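Local coordinates for protein monomethylamine methyltransferase mtmB1 (Methanosarcina barkeri, PDB 1NTH) that catalyses the transfer of the methyl group of monomethylamine to the corrinoid cofactor of its partner protein, a step of methanogenesis from methylamine, at residues A[20-24]-A[25-29]; A[68-72]-A[73-77]; A[84-88]-A[89-93]; A[236-240]-A[241-245]. One frame throughout, in Å; residues are numbered along the deposited sequence.

Interaction 1 (A[20-24]-A[25-29]); sequences EKCTQ and DDWDL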
loop_
_atom_site.group_PDB
_atom_site.type_symbol
_atom_site.label_atom_id
_atom_site.label_comp_id
_atom_site.label_asym_id
_atom_site.label_seq_id
_atom_site.Cartn_x
_atom_site.Cartn_y
_atom_site.Cartn_z
ATOM N N GLU A 20 44.805 -13.790 -4.474
ATOM C CA GLU A 20 45.834 -14.668 -5.022
ATOM C C GLU A 20 45.346 -15.313 -6.317
ATOM O O GLU A 20 44.271 -15.915 -6.348
ATOM C CB GLU A 20 46.169 -15.764 -4.007
ATOM C CG GLU A 20 47.399 -16.585 -4.351
ATOM C CD GLU A 20 47.555 -17.807 -3.460
ATOM O OE1 GLU A 20 47.243 -17.714 -2.255
ATOM O OE2 GLU A 20 47.999 -18.860 -3.966
ATOM N N LYS A 21 46.132 -15.184 -7.385
ATOM C CA LYS A 21 45.768 -15.774 -8.670
ATOM C C LYS A 21 45.887 -17.286 -8.528
ATOM O O LYS A 21 46.791 -17.783 -7.855
ATOM C CB LYS A 21 46.704 -15.283 -9.776
ATOM C CG LYS A 21 45.981 -14.839 -11.042
ATOM C CD LYS A 21 45.398 -16.029 -11.775
ATOM C CE LYS A 21 44.749 -15.638 -13.086
ATOM N NZ LYS A 21 44.322 -16.872 -13.801
ATOM N N CYS A 22 44.989 -18.016 -9.177
ATOM C CA CYS A 22 44.979 -19.465 -9.069
ATOM C C CYS A 22 44.111 -20.059 -10.179
ATOM O O CYS A 22 43.067 -19.502 -10.510
ATOM C CB CYS A 22 44.428 -19.817 -7.678
ATOM S SG CYS A 22 43.948 -21.514 -7.365
ATOM N N THR A 23 44.543 -21.170 -10.775
ATOM C CA THR A 23 43.748 -21.794 -11.830
ATOM C C THR A 23 42.649 -22.597 -11.149
ATOM O O THR A 23 42.777 -22.959 -9.980
ATOM C CB THR A 23 44.583 -22.750 -12.711
ATOM O OG1 THR A 23 44.952 -23.906 -11.950
ATOM C CG2 THR A 23 45.838 -22.051 -13.214
ATOM N N GLN A 24 41.571 -22.881 -11.870
ATOM C CA GLN A 24 40.479 -23.634 -11.274
ATOM C C GLN A 24 40.912 -25.063 -10.959
ATOM O O GLN A 24 40.403 -25.677 -10.022
ATOM C CB GLN A 24 39.246 -23.628 -12.186
ATOM C CG GLN A 24 37.980 -24.092 -11.467
ATOM C CD GLN A 24 36.696 -23.659 -12.157
ATOM O OE1 GLN A 24 35.598 -23.956 -11.685
ATOM N NE2 GLN A 24 36.826 -22.953 -13.275
ATOM N N ASP A 25 41.856 -25.591 -11.731
ATOM C CA ASP A 25 42.349 -26.941 -11.475
ATOM C C ASP A 25 43.174 -26.955 -10.195
ATOM O O ASP A 25 43.134 -27.927 -9.437
ATOM C CB ASP A 25 43.197 -27.444 -12.648
ATOM C CG ASP A 25 42.363 -28.103 -13.731
ATOM O OD1 ASP A 25 41.121 -28.102 -13.610
ATOM O OD2 ASP A 25 42.950 -28.625 -14.704
ATOM N N ASP A 26 43.929 -25.884 -9.953
ATOM C CA ASP A 26 44.732 -25.809 -8.734
ATOM C C ASP A 26 43.794 -25.819 -7.537
ATOM O O ASP A 26 44.127 -26.345 -6.477
ATOM C CB ASP A 26 45.569 -24.526 -8.684
ATOM C CG ASP A 26 46.745 -24.547 -9.648
ATOM O OD1 ASP A 26 47.341 -25.625 -9.858
ATOM O OD2 ASP A 26 47.081 -23.466 -10.179
ATOM N N TRP A 27 42.618 -25.229 -7.715
ATOM C CA TRP A 27 41.639 -25.168 -6.640
ATOM C C TRP A 27 40.924 -26.500 -6.448
ATOM O O TRP A 27 40.915 -27.050 -5.345
ATOM C CB TRP A 27 40.615 -24.062 -6.931
ATOM C CG TRP A 27 39.659 -23.796 -5.795
ATOM C CD1 TRP A 27 38.357 -24.205 -5.699
ATOM C CD2 TRP A 27 39.933 -23.044 -4.607
ATOM N NE1 TRP A 27 37.803 -23.747 -4.524
ATOM C CE2 TRP A 27 38.747 -23.032 -3.838
ATOM C CE3 TRP A 27 41.064 -22.376 -4.119
ATOM C CZ2 TRP A 27 38.663 -22.376 -2.603
ATOM C CZ3 TRP A 27 40.981 -21.723 -2.891
ATOM C CH2 TRP A 27 39.784 -21.729 -2.148
ATOM N N ASP A 28 40.346 -27.023 -7.527
ATOM C CA ASP A 28 39.591 -28.273 -7.481
ATOM C C ASP A 28 40.390 -29.547 -7.260
ATOM O O ASP A 28 39.937 -30.453 -6.565
ATOM C CB ASP A 28 38.797 -28.480 -8.770
ATOM C CG ASP A 28 37.895 -27.317 -9.101
ATOM O OD1 ASP A 28 37.426 -26.638 -8.163
ATOM O OD2 ASP A 28 37.645 -27.100 -10.306
ATOM N N LEU A 29 41.564 -29.618 -7.873
ATOM C CA LEU A 29 42.387 -30.817 -7.794
ATOM C C LEU A 29 43.522 -30.782 -6.781
ATOM O O LEU A 29 44.261 -31.762 -6.646
ATOM C CB LEU A 29 42.955 -31.122 -9.184
ATOM C CG LEU A 29 41.938 -31.088 -10.331
ATOM C CD1 LEU A 29 42.647 -31.391 -11.646
ATOM C CD2 LEU A 29 40.822 -32.090 -10.074
HETATM O O HOH W 1 35.228 -27.285 -11.722
#
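Thr23 and Asp26 are brought together by two first torsions: OG1 of Thr23 sits between its own backbone N and carbonyl carbon (chi1 69°), while CG of Asp26 lies beside the Asp26 N and anti to its carbonyl carbon (chi1 -73°). Thr23 OG1 thereby faces forward to the first turn of helix 24-42, the Asp26 carboxylate folds back toward Thr23, and the pair forms a capping box with Thr23 as N-cap. Asp26 N donates to Thr23 OG1 over 3.0 Å, satisfying a first-turn amide that has no helical carbonyl before it. In return Asp26 OD2 takes a weak bond of 3.5 Å from Thr23 N and lies 2.8 Å from Thr23 OG1. Threonine suits the N-cap because its short hydroxyl reaches the amide while the chain stays extended; aspartate suits the third helical position because its carboxylate can turn back and would be favoured by the positive end of the helix dipole.

Backbone bonding then takes over, with Trp27 N to Thr23 O at 3.2 Å and Asp28 N to Gln24 O at 2.8 Å, the latter almost straight at the hydrogen. On the flank, Gln24 CG lies 3.2 Å from Asp28 OD2, with amide and carboxylate planes 61° apart; Lys237 NZ donates to Gln24 OE1 and forms a salt bridge with Asp28 OD1. Cys22 SG packs at 3.7 Å against CB of Asp26 and lies at the edge of the Trp27 indole, whose NE1 donates to Glu235 O. A water gives a bond of 2.8 Å to Asp28 OD2 and a weak one to Gln24 OE1.

Interaction 2 (A[68-72]-A[73-77]); sequences EMLLE and CGIYC
The C-terminal end of helix 56-73, where the chain leaves the helix through a glycine and enters strand 75-77, is held by two backbone bonds and two apolar side-chain pairs. Cys73 N donates to Met69 O over 3.0 Å, closing the last regular turn, and Gly74 N makes a weaker bond to Leu70 O, bent to 134° at the hydrogen. Gly74 is the first residue to leave helical geometry, with a positive phi of 91°; at its backbone angles a CB would press on the carbonyl O of Cys73, which explains the glycine.

Met69 meets Cys73 on one side of the turn. Its chain runs out with CG anti to the backbone N and then bends at chi2 (77°), which in the conformer described carries the methyl CE to 3.7 Å from Cys73 SG; a second conformer is modelled, so this contact is less certain. The flexible thioether and the compact thiol suit this place against helix 24-42, where both touch Lys35. Around the helix, Leu70 and Ile75 meet through their terminal methyls, CD1 to CD1 at 3.8 Å. Beyond them lies helix 271-288, with Asn284 touching both residues, and Tyr86 also packs on the pair.

The side chains thus meet by largely apolar van der Waals contact in a mostly buried setting, and directional bonding is left to the two backbone amides.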
loop_
_atom_site.group_PDB
_atom_site.type_symbol
_atom_site.label_atom_id
_atom_site.label_comp_id
_atom_site.label_asym_id
_atom_site.label_seq_id
_atom_site.Cartn_x
_atom_site.Cartn_y
_atom_site.Cartn_z
ATOM N N GLU A 68 37.780 -24.071 9.990
ATOM C CA GLU A 68 39.163 -23.970 9.534
ATOM C C GLU A 68 39.281 -24.122 8.022
ATOM O O GLU A 68 40.131 -23.490 7.393
ATOM C CB GLU A 68 40.020 -25.032 10.229
ATOM C CG GLU A 68 41.517 -24.761 10.162
ATOM C CD GLU A 68 42.339 -25.823 10.874
ATOM O OE1 GLU A 68 41.895 -26.315 11.935
ATOM O OE2 GLU A 68 43.436 -26.154 10.377
ATOM N N MET A 69 38.433 -24.959 7.438
ATOM C CA MET A 69 38.441 -25.146 5.994
ATOM C C MET A 69 38.163 -23.802 5.321
ATOM O O MET A 69 38.878 -23.382 4.411
ATOM C CB MET A 69 37.352 -26.152 5.610
ATOM C CG MET A 69 37.275 -26.498 4.133
ATOM S SD MET A 69 38.564 -27.650 3.617
ATOM C CE MET A 69 38.376 -27.594 1.848
ATOM N N LEU A 70 37.114 -23.124 5.773
ATOM C CA LEU A 70 36.753 -21.836 5.193
ATOM C C LEU A 70 37.831 -20.783 5.426
ATOM O O LEU A 70 38.186 -20.033 4.517
ATOM C CB LEU A 70 35.424 -21.351 5.782
ATOM C CG LEU A 70 34.843 -20.078 5.161
ATOM C CD1 LEU A 70 34.569 -20.293 3.676
ATOM C CD2 LEU A 70 33.552 -19.712 5.891
ATOM N N LEU A 71 38.354 -20.734 6.646
ATOM C CA LEU A 71 39.379 -19.763 7.003
ATOM C C LEU A 71 40.697 -19.927 6.245
ATOM O O LEU A 71 41.285 -18.946 5.785
ATOM C CB LEU A 71 39.656 -19.830 8.506
ATOM C CG LEU A 71 40.801 -18.944 9.006
ATOM C CD1 LEU A 71 40.460 -17.473 8.795
ATOM C CD2 LEU A 71 41.053 -19.225 10.476
ATOM N N GLU A 72 41.156 -21.166 6.111
ATOM C CA GLU A 72 42.433 -21.432 5.444
ATOM C C GLU A 72 42.380 -21.435 3.915
ATOM O O GLU A 72 43.322 -20.988 3.259
ATOM C CB GLU A 72 43.010 -22.758 5.932
ATOM C CG GLU A 72 43.338 -22.775 7.413
ATOM C CD GLU A 72 44.381 -21.741 7.793
ATOM O OE1 GLU A 72 45.446 -21.705 7.143
ATOM O OE2 GLU A 72 44.139 -20.969 8.747
ATOM N N CYS A 73 41.286 -21.931 3.347
ATOM C CA CYS A 73 41.147 -21.988 1.895
ATOM C C CYS A 73 40.626 -20.703 1.282
ATOM O O CYS A 73 41.219 -20.158 0.350
ATOM C CB CYS A 73 40.203 -23.117 1.487
ATOM S SG CYS A 73 40.836 -24.766 1.798
ATOM N N GLY A 74 39.505 -20.228 1.809
ATOM C CA GLY A 74 38.891 -19.035 1.269
ATOM C C GLY A 74 37.906 -19.467 0.199
ATOM O O GLY A 74 37.507 -20.637 0.148
ATOM N N ILE A 75 37.528 -18.534 -0.667
ATOM C CA ILE A 75 36.576 -18.809 -1.733
ATOM C C ILE A 75 37.165 -18.449 -3.094
ATOM O O ILE A 75 37.709 -17.361 -3.277
ATOM C CB ILE A 75 35.273 -17.994 -1.530
ATOM C CG1 ILE A 75 34.634 -18.353 -0.183
ATOM C CG2 ILE A 75 34.312 -18.251 -2.677
ATOM C CD1 ILE A 75 34.156 -19.791 -0.076
ATOM N N TYR A 76 37.043 -19.366 -4.046
ATOM C CA TYR A 76 37.558 -19.148 -5.390
ATOM C C TYR A 76 36.520 -18.422 -6.244
ATOM O O TYR A 76 35.364 -18.843 -6.313
ATOM C CB TYR A 76 37.885 -20.494 -6.046
ATOM C CG TYR A 76 38.568 -20.377 -7.391
ATOM C CD1 TYR A 76 39.916 -20.031 -7.478
ATOM C CD2 TYR A 76 37.866 -20.594 -8.575
ATOM C CE1 TYR A 76 40.550 -19.906 -8.713
ATOM C CE2 TYR A 76 38.492 -20.469 -9.819
ATOM C CZ TYR A 76 39.833 -20.125 -9.875
ATOM O OH TYR A 76 40.463 -20.007 -11.096
ATOM N N CYS A 77 36.931 -17.335 -6.890
ATOM C CA CYS A 77 36.034 -16.588 -7.768
ATOM C C CYS A 77 36.340 -17.021 -9.200
ATOM O O CYS A 77 37.434 -16.776 -9.708
ATOM C CB CYS A 77 36.251 -15.082 -7.624
ATOM S SG CYS A 77 35.172 -14.102 -8.715
#

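Interaction 3 (A[84-88]-A[89-93]); sequences VKYTE and DEIWD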
loop_
_atom_site.group_PDB
_atom_site.type_symbol
_atom_site.label_atom_id
_atom_site.label_comp_id
_atom_site.label_asym_id
_atom_site.label_seq_id
_atom_site.Cartn_x
_atom_site.Cartn_y
_atom_site.Cartn_z
ATOM N N VAL A 84 39.464 -15.340 -2.534
ATOM C CA VAL A 84 39.075 -14.369 -1.519
ATOM C C VAL A 84 39.281 -15.007 -0.151
ATOM O O VAL A 84 38.769 -16.095 0.119
ATOM C CB VAL A 84 37.593 -13.958 -1.659
ATOM C CG1 VAL A 84 37.178 -13.098 -0.470
ATOM C CG2 VAL A 84 37.390 -13.192 -2.961
ATOM N N LYS A 85 40.032 -14.325 0.705
ATOM C CA LYS A 85 40.331 -14.810 2.047
ATOM C C LYS A 85 39.608 -14.012 3.125
ATOM O O LYS A 85 39.479 -12.794 3.022
ATOM C CB LYS A 85 41.837 -14.713 2.304
ATOM C CG LYS A 85 42.700 -15.653 1.476
ATOM C CD LYS A 85 42.773 -17.042 2.094
ATOM C CE LYS A 85 43.719 -17.939 1.306
ATOM N NZ LYS A 85 44.766 -18.556 2.166
ATOM N N TYR A 86 39.150 -14.714 4.157
ATOM C CA TYR A 86 38.473 -14.095 5.291
ATOM C C TYR A 86 39.425 -14.145 6.479
ATOM O O TYR A 86 40.396 -14.903 6.472
ATOM C CB TYR A 86 37.226 -14.887 5.696
ATOM C CG TYR A 86 36.179 -15.058 4.629
ATOM C CD1 TYR A 86 35.864 -16.323 4.134
ATOM C CD2 TYR A 86 35.475 -13.965 4.135
ATOM C CE1 TYR A 86 34.871 -16.494 3.178
ATOM C CE2 TYR A 86 34.482 -14.124 3.178
ATOM C CZ TYR A 86 34.185 -15.391 2.704
ATOM O OH TYR A 86 33.203 -15.551 1.756
ATOM N N THR A 87 39.149 -13.340 7.501
ATOM C CA THR A 87 39.954 -13.382 8.714
ATOM C C THR A 87 39.070 -14.102 9.727
ATOM O O THR A 87 37.851 -14.187 9.543
ATOM C CB THR A 87 40.294 -11.983 9.260
ATOM O OG1 THR A 87 39.093 -11.334 9.696
ATOM C CG2 THR A 87 40.980 -11.140 8.194
ATOM N N GLU A 88 39.674 -14.623 10.786
ATOM C CA GLU A 88 38.923 -15.337 11.808
ATOM C C GLU A 88 37.856 -14.453 12.444
ATOM O O GLU A 88 36.732 -14.896 12.675
ATOM C CB GLU A 88 39.864 -15.850 12.897
ATOM C CG GLU A 88 39.216 -16.843 13.839
ATOM C CD GLU A 88 40.163 -17.311 14.924
ATOM O OE1 GLU A 88 41.362 -17.489 14.623
ATOM O OE2 GLU A 88 39.708 -17.513 16.069
ATOM N N ASP A 89 38.210 -13.205 12.724
ATOM C CA ASP A 89 37.268 -12.283 13.342
ATOM C C ASP A 89 36.083 -11.963 12.440
ATOM O O ASP A 89 34.974 -11.745 12.926
ATOM C CB ASP A 89 37.970 -10.990 13.754
ATOM C CG ASP A 89 38.961 -11.205 14.881
ATOM O OD1 ASP A 89 38.653 -11.992 15.801
ATOM O OD2 ASP A 89 40.040 -10.576 14.853
ATOM N N GLU A 90 36.311 -11.930 11.130
ATOM C CA GLU A 90 35.225 -11.647 10.196
ATOM C C GLU A 90 34.248 -12.813 10.175
ATOM O O GLU A 90 33.033 -12.613 10.121
ATOM C CB GLU A 90 35.767 -11.404 8.783
ATOM C CG GLU A 90 36.656 -10.178 8.673
ATOM C CD GLU A 90 37.277 -10.012 7.297
ATOM O OE1 GLU A 90 37.429 -11.024 6.578
ATOM O OE2 GLU A 90 37.630 -8.865 6.946
ATOM N N ILE A 91 34.773 -14.035 10.217
ATOM C CA ILE A 91 33.907 -15.204 10.208
ATOM C C ILE A 91 33.056 -15.259 11.475
ATOM O O ILE A 91 31.860 -15.553 11.410
ATOM C CB ILE A 91 34.723 -16.513 10.069
ATOM C CG1 ILE A 91 35.506 -16.489 8.750
ATOM C CG2 ILE A 91 33.784 -17.718 10.084
ATOM C CD1 ILE A 91 36.381 -17.716 8.525
ATOM N N TRP A 92 33.659 -14.970 12.625
ATOM C CA TRP A 92 32.904 -14.998 13.876
ATOM C C TRP A 92 31.836 -13.910 13.929
ATOM O O TRP A 92 30.755 -14.125 14.481
ATOM C CB TRP A 92 33.845 -14.881 15.078
ATOM C CG TRP A 92 34.422 -16.208 15.468
ATOM C CD1 TRP A 92 35.742 -16.565 15.479
ATOM C CD2 TRP A 92 33.688 -17.371 15.875
ATOM N NE1 TRP A 92 35.873 -17.880 15.863
ATOM C CE2 TRP A 92 34.629 -18.398 16.113
ATOM C CE3 TRP A 92 32.325 -17.645 16.059
ATOM C CZ2 TRP A 92 34.251 -19.680 16.527
ATOM C CZ3 TRP A 92 31.948 -18.922 16.472
ATOM C CH2 TRP A 92 32.911 -19.923 16.699
ATOM N N ASP A 93 32.134 -12.746 13.361
ATOM C CA ASP A 93 31.163 -11.655 13.340
ATOM C C ASP A 93 29.926 -12.118 12.573
ATOM O O ASP A 93 28.799 -11.820 12.958
ATOM C CB ASP A 93 31.771 -10.416 12.672
ATOM C CG ASP A 93 30.750 -9.307 12.442
ATOM O OD1 ASP A 93 30.497 -8.980 11.266
ATOM O OD2 ASP A 93 30.206 -8.765 13.432
HETATM O O HOH W 2 38.045 -19.916 15.863
#
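The indole of Trp92 has the carboxylate of Glu88 at its edge, with OE2 and a bridging water both in the ring plane, and it meets the Phe67 ring with planes about 35° apart. The ring of Tyr86 has Glu90 OE1 at its edge and Ile91 CG1 set obliquely to it; Tyr86 and Phe7 meet edge to face. Glu88 and Trp92 run side by side at the start of helix 88-95, carboxylate and ring planes 59° apart. Thr87 is the N-cap and forms a capping box with Glu90.

In that box Thr87 N donates to Glu90 OE1 over 3.0 Å, arriving from above the carboxylate plane, 49° out of it. The return bond, Glu90 N to Thr87 OG1, is less certain because the hydroxyl is modelled too close to its neighbour. Glutamate suits the place: its extended arm lets OE1 turn back while OE2 makes a salt bridge to Arg15. Ile91 N bonds to Thr87 O at 3.2 Å, and Ile91 CG1 lies 3.9 Å from Tyr86 CB, joining the cap to the hydrophobic layer formed with helices 56-73 and 271-288, where Tyr86 OH bonds to Asn284. At the indole edge the water accepts from Trp92 NE1 at 3.0 Å and donates to Glu88 OE2 at 2.9 Å.

Interaction 4 (A[236-240]-A[241-245]); sequences LKIDL and DAISV
Ile238 points its side chain at the first turn of the following helix, and Ala242 presents a methyl to meet it: Ile238 CD1 lies 3.6 Å from Ala242 CB. With CG1 anti to its backbone N (chi1 -162°), the longer branch of Ile238 leads forward and then bends, laying CD1 on that small residue, and the same CG1 comes to 4.3 Å from Ile243 CD1. Alanine suits the position because a single methyl lets the isoleucine close down on the helix. Ile243 also points back, and its CG1 is 4.3 Å from Leu240 CD2; it thus meets Ile238 from the strand and Leu240 from the first helical position, both loosely. Phe12 of helix 9-18 and Met288 of helix 271-288 each touch both Ile238 and Ile243.

The arrangement is a strand-to-helix junction, from strand 237-238 into helix 240-251 with Asp239 at the N-cap, though its carboxylate makes no capping bond to 241-245. Asp239 and Asp241 approach at a slant, their carboxylate planes 41° apart. Asp239 OD2 rests against CB of Asp241 at 3.2 Å, and Asp239 OD2 and Asp241 OD2 are 4.9 Å apart; two like charges here would probably be eased by the helix start, and Asp241 OD2 also receives a bond from Ala210 N. Ala242 N gives only a weak bond to Asp239 O.

Ser244 N bonds to Leu240 O over 3.1 Å, nearly in line with the carbonyl. That oxygen also takes a bond of 2.7 Å from a water, which accepts in turn from Ser244 OG. Serine fits because its hydroxyl serves the water while its side chain packs on Ser173 of a neighbouring subunit.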
loop_
_atom_site.group_PDB
_atom_site.type_symbol
_atom_site.label_atom_id
_atom_site.label_comp_id
_atom_site.label_asym_id
_atom_site.label_seq_id
_atom_site.Cartn_x
_atom_site.Cartn_y
_atom_site.Cartn_z
ATOM N N LEU A 236 33.376 -24.390 -2.465
ATOM C CA LEU A 236 33.917 -23.138 -1.907
ATOM C C LEU A 236 34.304 -22.274 -3.096
ATOM O O LEU A 236 35.454 -21.846 -3.247
ATOM C CB LEU A 236 35.139 -23.401 -1.015
ATOM C CG LEU A 236 34.830 -23.801 0.431
ATOM C CD1 LEU A 236 34.164 -25.164 0.464
ATOM C CD2 LEU A 236 36.117 -23.817 1.246
ATOM N N LYS A 237 33.307 -22.006 -3.928
ATOM C CA LYS A 237 33.507 -21.272 -5.161
ATOM C C LYS A 237 32.271 -20.440 -5.498
ATOM O O LYS A 237 31.158 -20.787 -5.106
ATOM C CB LYS A 237 33.771 -22.302 -6.260
ATOM C CG LYS A 237 34.022 -21.766 -7.648
ATOM C CD LYS A 237 34.135 -22.927 -8.637
ATOM C CE LYS A 237 35.258 -23.887 -8.253
ATOM N NZ LYS A 237 35.274 -25.105 -9.121
ATOM N N ILE A 238 32.471 -19.349 -6.229
ATOM C CA ILE A 238 31.360 -18.481 -6.604
ATOM C C ILE A 238 31.694 -17.678 -7.861
ATOM O O ILE A 238 32.864 -17.501 -8.209
ATOM C CB ILE A 238 31.024 -17.498 -5.448
ATOM C CG1 ILE A 238 29.622 -16.912 -5.638
ATOM C CG2 ILE A 238 32.039 -16.372 -5.400
ATOM C CD1 ILE A 238 28.518 -17.933 -5.490
ATOM N N ASP A 239 30.657 -17.201 -8.541
ATOM C CA ASP A 239 30.820 -16.389 -9.744
ATOM C C ASP A 239 30.345 -14.975 -9.413
ATOM O O ASP A 239 29.585 -14.783 -8.464
ATOM C CB ASP A 239 29.993 -16.973 -10.889
ATOM C CG ASP A 239 28.540 -17.188 -10.507
ATOM O OD1 ASP A 239 28.273 -17.930 -9.538
ATOM O OD2 ASP A 239 27.663 -16.614 -11.178
ATOM N N LEU A 240 30.788 -13.987 -10.186
ATOM C CA LEU A 240 30.397 -12.606 -9.921
ATOM C C LEU A 240 28.908 -12.318 -10.112
ATOM O O LEU A 240 28.369 -11.410 -9.480
ATOM C CB LEU A 240 31.236 -11.641 -10.766
ATOM C CG LEU A 240 32.702 -11.554 -10.322
ATOM C CD1 LEU A 240 33.432 -10.507 -11.149
ATOM C CD2 LEU A 240 32.774 -11.198 -8.843
ATOM N N ASP A 241 28.241 -13.078 -10.975
ATOM C CA ASP A 241 26.806 -12.880 -11.181
ATOM C C ASP A 241 26.085 -13.024 -9.839
ATOM O O ASP A 241 25.210 -12.222 -9.502
ATOM C CB ASP A 241 26.259 -13.914 -12.172
ATOM C CG ASP A 241 26.195 -13.384 -13.596
ATOM O OD1 ASP A 241 27.064 -12.569 -13.971
ATOM O OD2 ASP A 241 25.280 -13.794 -14.346
ATOM N N ALA A 242 26.464 -14.040 -9.070
ATOM C CA ALA A 242 25.847 -14.283 -7.769
ATOM C C ALA A 242 26.078 -13.114 -6.813
ATOM O O ALA A 242 25.191 -12.743 -6.043
ATOM C CB ALA A 242 26.398 -15.569 -7.159
ATOM N N ILE A 243 27.273 -12.538 -6.864
ATOM C CA ILE A 243 27.616 -11.417 -5.994
ATOM C C ILE A 243 26.726 -10.198 -6.265
ATOM O O ILE A 243 26.323 -9.493 -5.332
ATOM C CB ILE A 243 29.113 -11.036 -6.163
ATOM C CG1 ILE A 243 29.993 -12.237 -5.793
ATOM C CG2 ILE A 243 29.462 -9.846 -5.286
ATOM C CD1 ILE A 243 29.788 -12.755 -4.383
ATOM N N SER A 244 26.419 -9.947 -7.536
ATOM C CA SER A 244 25.552 -8.824 -7.887
ATOM C C SER A 244 24.114 -9.130 -7.493
ATOM O O SER A 244 23.380 -8.240 -7.070
ATOM C CB SER A 244 25.620 -8.526 -9.387
ATOM O OG SER A 244 26.783 -7.778 -9.686
ATOM N N VAL A 245 23.709 -10.388 -7.633
ATOM C CA VAL A 245 22.350 -10.777 -7.263
ATOM C C VAL A 245 22.157 -10.575 -5.760
ATOM O O VAL A 245 21.100 -10.113 -5.311
ATOM C CB VAL A 245 22.064 -12.247 -7.644
ATOM C CG1 VAL A 245 20.760 -12.709 -7.016
ATOM C CG2 VAL A 245 21.973 -12.374 -9.159
HETATM O O HOH W 3 29.167 -8.802 -9.475
#

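How the interactions relate
Interactions 1 to 4 follow one another along the chain, and each sits where a helix begins or ends. Helix 24-42 starts in interaction 1, helix 56-73 ends in interaction 2, and helices 88-95 and 240-251 start in interactions 3 and 4. Their strands form one mixed sheet ordered 20-21, 82-84, 75-77, 237-238. Centres lie about 10 Å apart for interactions 2 and 3 and about 21 Å for 1 and 3. Tyr76 joins interaction 2 to interaction 1 through Cys22 O and to interaction 4 by backbone bonds, while Lys237 bridges 4 to 1. The small sheet, separate from the larger parallel sheet of this TIM-barrel protein, thus brings together parts far apart in the sequence.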